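Local coordinates for flagellar pocket-related cytoskeletal protein (Trypanosoma brucei, PDB 6SJQ) that forms part of the flagellar pocket collar cytoskeleton, its N-terminal ubiquitin-fold domain serving protein binding, with calcium binding likely in the full-length protein, at residues S62-Y67 with L89-P94. Sequence-based numbering, arbitrary orientation. Where two conformers were deposited one is given.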
ATOM      1  N   SER A  62      -9.324  -2.495   2.051  1.00 19.81           N
ATOM      2  CA  SER A  62     -10.330  -3.163   2.886  0.66 21.52           C
ATOM      3  C   SER A  62      -9.837  -3.474   4.301  1.00 29.25           C
ATOM      4  O   SER A  62     -10.629  -3.519   5.243  1.00 33.98           O
ATOM      5  CB  SER A  62     -10.834  -4.448   2.224  0.66 21.79           C
ATOM      6  OG  SER A  62      -9.778  -5.364   1.980  0.66 20.38           O
ATOM      7  N   LYS A  63      -8.537  -3.731   4.430  1.00 19.30           N
ATOM      8  CA  LYS A  63      -7.877  -3.986   5.716  1.00 16.88           C
ATOM      9  C   LYS A  63      -6.419  -3.614   5.544  1.00 14.95           C
ATOM     10  O   LYS A  63      -5.823  -3.914   4.506  1.00 13.70           O
ATOM     11  CB  LYS A  63      -7.925  -5.459   6.125  1.00 16.23           C
ATOM     12  CG  LYS A  63      -7.135  -5.714   7.427  1.00 21.33           C
ATOM     13  CD  LYS A  63      -7.052  -7.181   7.817  1.00 25.08           C
ATOM     14  CE  LYS A  63      -8.412  -7.736   8.228  1.00 26.72           C
ATOM     15  NZ  LYS A  63      -8.906  -7.185   9.528  1.00 29.65           N
ATOM     16  N   ILE A  64      -5.846  -2.962   6.551  1.00 16.23           N
ATOM     17  CA  ILE A  64      -4.430  -2.646   6.527  1.00 11.08           C
ATOM     18  C   ILE A  64      -3.801  -3.371   7.700  1.00 12.55           C
ATOM     19  O   ILE A  64      -4.303  -3.283   8.823  1.00 12.38           O
ATOM     20  CB  ILE A  64      -4.185  -1.130   6.667  1.00 11.88           C
ATOM     21  CG1 ILE A  64      -4.781  -0.392   5.455  1.00 15.29           C
ATOM     22  CG2 ILE A  64      -2.698  -0.839   6.731  1.00 11.36           C
ATOM     23  CD1 ILE A  64      -4.608   1.121   5.509  1.00 17.68           C
ATOM     24  N   LYS A  65      -2.723  -4.106   7.438  1.00 11.56           N
ATOM     25  CA  LYS A  65      -1.921  -4.673   8.522  1.00 11.69           C
ATOM     26  C   LYS A  65      -0.536  -4.045   8.585  1.00 13.51           C
ATOM     27  O   LYS A  65      -0.007  -3.590   7.577  1.00 13.53           O
ATOM     28  CB  LYS A  65      -1.775  -6.180   8.333  1.00 12.62           C
ATOM     29  CG  LYS A  65      -3.084  -6.936   8.457  1.00 14.10           C
ATOM     30  CD  LYS A  65      -2.824  -8.415   8.566  1.00 14.97           C
ATOM     31  CE  LYS A  65      -4.120  -9.185   8.650  1.00 20.04           C
ATOM     32  NZ  LYS A  65      -3.801 -10.635   8.799  1.00 18.20           N
ATOM     33  N   MET A  66       0.056  -4.047   9.778  1.00 10.81           N
ATOM     34  CA  MET A  66       1.409  -3.553   9.987  1.00 12.37           C
ATOM     35  C   MET A  66       2.243  -4.710  10.502  1.00 13.11           C
ATOM     36  O   MET A  66       1.778  -5.491  11.336  1.00 14.32           O
ATOM     37  CB  MET A  66       1.401  -2.445  11.059  1.00 10.27           C
ATOM     38  CG  MET A  66       2.807  -1.836  11.379  1.00 10.59           C
ATOM     39  SD  MET A  66       2.794  -0.556  12.720  1.00  7.22           S
ATOM     40  CE  MET A  66       2.509  -1.601  14.130  1.00 32.51           C
ATOM     41  N   TYR A  67       3.470  -4.849  10.017  1.00 10.48           N
ATOM     42  CA  TYR A  67       4.332  -5.841  10.641  1.00 10.98           C
ATOM     43  C   TYR A  67       4.942  -5.193  11.878  1.00 16.64           C
ATOM     44  O   TYR A  67       5.706  -4.220  11.776  1.00 13.29           O
ATOM     45  CB  TYR A  67       5.409  -6.355   9.692  1.00 13.53           C
ATOM     46  CG  TYR A  67       6.256  -7.383  10.387  1.00 13.16           C
ATOM     47  CD1 TYR A  67       5.776  -8.670  10.578  1.00 15.14           C
ATOM     48  CD2 TYR A  67       7.503  -7.059  10.893  1.00 17.26           C
ATOM     49  CE1 TYR A  67       6.517  -9.607  11.241  1.00 15.69           C
ATOM     50  CE2 TYR A  67       8.267  -7.998  11.548  1.00 19.29           C
ATOM     51  CZ  TYR A  67       7.757  -9.273  11.715  1.00 19.71           C
ATOM     52  OH  TYR A  67       8.475 -10.238  12.373  1.00 21.45           O
ATOM     53  N   LEU A  89       3.725  -1.824   6.025  1.00 10.31           N
ATOM     54  CA  LEU A  89       2.290  -2.115   5.980  1.00 13.25           C
ATOM     55  C   LEU A  89       1.945  -2.979   4.763  1.00 12.63           C
ATOM     56  O   LEU A  89       2.633  -2.948   3.741  1.00 11.81           O
ATOM     57  CB  LEU A  89       1.475  -0.810   5.887  1.00 10.89           C
ATOM     58  CG  LEU A  89       1.720   0.277   6.936  1.00 13.92           C
ATOM     59  CD1 LEU A  89       0.727   1.415   6.722  1.00 18.88           C
ATOM     60  CD2 LEU A  89       1.585  -0.293   8.326  1.00 15.45           C
ATOM     61  N   TYR A  90       0.877  -3.760   4.873  1.00 11.42           N
ATOM     62  CA  TYR A  90       0.324  -4.444   3.709  1.00 11.93           C
ATOM     63  C   TYR A  90      -1.154  -4.101   3.614  1.00 10.67           C
ATOM     64  O   TYR A  90      -1.871  -4.140   4.616  1.00 12.20           O
ATOM     65  CB  TYR A  90       0.489  -5.952   3.832  1.00 11.92           C
ATOM     66  CG  TYR A  90      -0.035  -6.694   2.623  1.00 13.76           C
ATOM     67  CD1 TYR A  90       0.757  -6.882   1.498  1.00 14.10           C
ATOM     68  CD2 TYR A  90      -1.326  -7.198   2.606  1.00 16.43           C
ATOM     69  CE1 TYR A  90       0.272  -7.572   0.385  1.00 16.12           C
ATOM     70  CE2 TYR A  90      -1.807  -7.886   1.508  1.00 18.52           C
ATOM     71  CZ  TYR A  90      -1.005  -8.073   0.412  1.00 17.86           C
ATOM     72  OH  TYR A  90      -1.520  -8.751  -0.675  1.00 28.60           O
ATOM     73  N   VAL A  91      -1.627  -3.787   2.420  1.00  8.83           N
ATOM     74  CA  VAL A  91      -3.009  -3.343   2.273  1.00 10.81           C
ATOM     75  C   VAL A  91      -3.800  -4.334   1.423  1.00 13.11           C
ATOM     76  O   VAL A  91      -3.406  -4.641   0.284  1.00 12.70           O
ATOM     77  CB  VAL A  91      -3.070  -1.941   1.643  1.00 14.44           C
ATOM     78  CG1 VAL A  91      -4.521  -1.434   1.626  1.00 14.29           C
ATOM     79  CG2 VAL A  91      -2.203  -0.990   2.421  1.00 12.16           C
ATOM     80  N   PHE A  92      -4.902  -4.854   1.985  1.00 11.75           N
ATOM     81  CA  PHE A  92      -5.784  -5.749   1.244  1.00 13.42           C
ATOM     82  C   PHE A  92      -6.840  -4.943   0.494  1.00 12.63           C
ATOM     83  O   PHE A  92      -7.104  -3.768   0.822  1.00 14.50           O
ATOM     84  CB  PHE A  92      -6.520  -6.707   2.197  1.00 14.62           C
ATOM     85  CG  PHE A  92      -5.622  -7.718   2.865  1.00 14.37           C
ATOM     86  CD1 PHE A  92      -5.512  -9.003   2.361  1.00 18.78           C
ATOM     87  CD2 PHE A  92      -4.888  -7.380   4.002  1.00 17.86           C
ATOM     88  CE1 PHE A  92      -4.689  -9.936   2.965  1.00 21.35           C
ATOM     89  CE2 PHE A  92      -4.061  -8.313   4.613  1.00 19.09           C
ATOM     90  CZ  PHE A  92      -3.960  -9.586   4.094  1.00 20.40           C
ATOM     91  N   GLN A  93      -7.430  -5.588  -0.510  1.00 13.61           N
ATOM     92  CA  GLN A  93      -8.643  -5.085  -1.172  1.00 12.71           C
ATOM     93  C   GLN A  93      -9.795  -6.076  -0.997  1.00 20.92           C
ATOM     94  O   GLN A  93      -9.564  -7.256  -0.717  1.00 17.37           O
ATOM     95  CB  GLN A  93      -8.407  -4.925  -2.670  1.00 13.27           C
ATOM     96  CG  GLN A  93      -7.309  -3.947  -3.068  1.00 13.28           C
ATOM     97  CD  GLN A  93      -7.339  -3.650  -4.564  1.00 17.75           C
ATOM     98  OE1 GLN A  93      -8.128  -2.812  -5.030  1.00 16.36           O
ATOM     99  NE2 GLN A  93      -6.483  -4.334  -5.325  1.00 17.28           N
ATOM    100  N   PRO A  94     -11.046  -5.613  -1.187  1.00 16.19           N
ATOM    101  CA  PRO A  94     -12.137  -6.601  -1.188  1.00 21.36           C
ATOM    102  C   PRO A  94     -11.921  -7.538  -2.362  1.00 22.98           C
ATOM    103  O   PRO A  94     -11.230  -7.152  -3.300  1.00 21.82           O
ATOM    104  CB  PRO A  94     -13.386  -5.747  -1.446  1.00 28.29           C
ATOM    105  CG  PRO A  94     -13.003  -4.352  -1.053  1.00 26.33           C
ATOM    106  CD  PRO A  94     -11.535  -4.235  -1.364  1.00 21.12           C
TER
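I64 packs on V91 and L89, and M66 on L89, on the face of the sheet turned to helix 31-49. I64 and V91 run alongside each other, with I64 CG1 4.0 Å from V91 CG1. With CG1 of I64 beside the backbone N (chi1 -64°), CG2 is swung anti to it and meets L89 CD1 at 4.1 Å. The second methyl of L89, CD2, presses tightly on M66 CB at 3.5 Å. L34 of the helix covers both I64 and L89. On the other face, the aliphatic chain of K65 runs obliquely past the F92 ring, and K65 CE is 4.1 Å from F92 CE2. Y90 CE2 sits over the centre of that ring, 3.6 Å above its plane. K65 and Y90 form an antiparallel hydrogen-bonded pair, K65 N to Y90 O at 2.9 Å and Y90 N to K65 O at 2.8 Å. Beyond them F92 N hydrogen-bonds K63 O, and S62 N hydrogen-bonds F92 O from above the carbonyl plane. At the edge K63 NZ makes a salt bridge with D76, and Y90 OH hydrogen-bonds D13. The backbone bonds thus tie central strand 87-92 of the ubiquitin fold to its neighbour 63-68, leaving one face apolar for the helix and the other amphipathic.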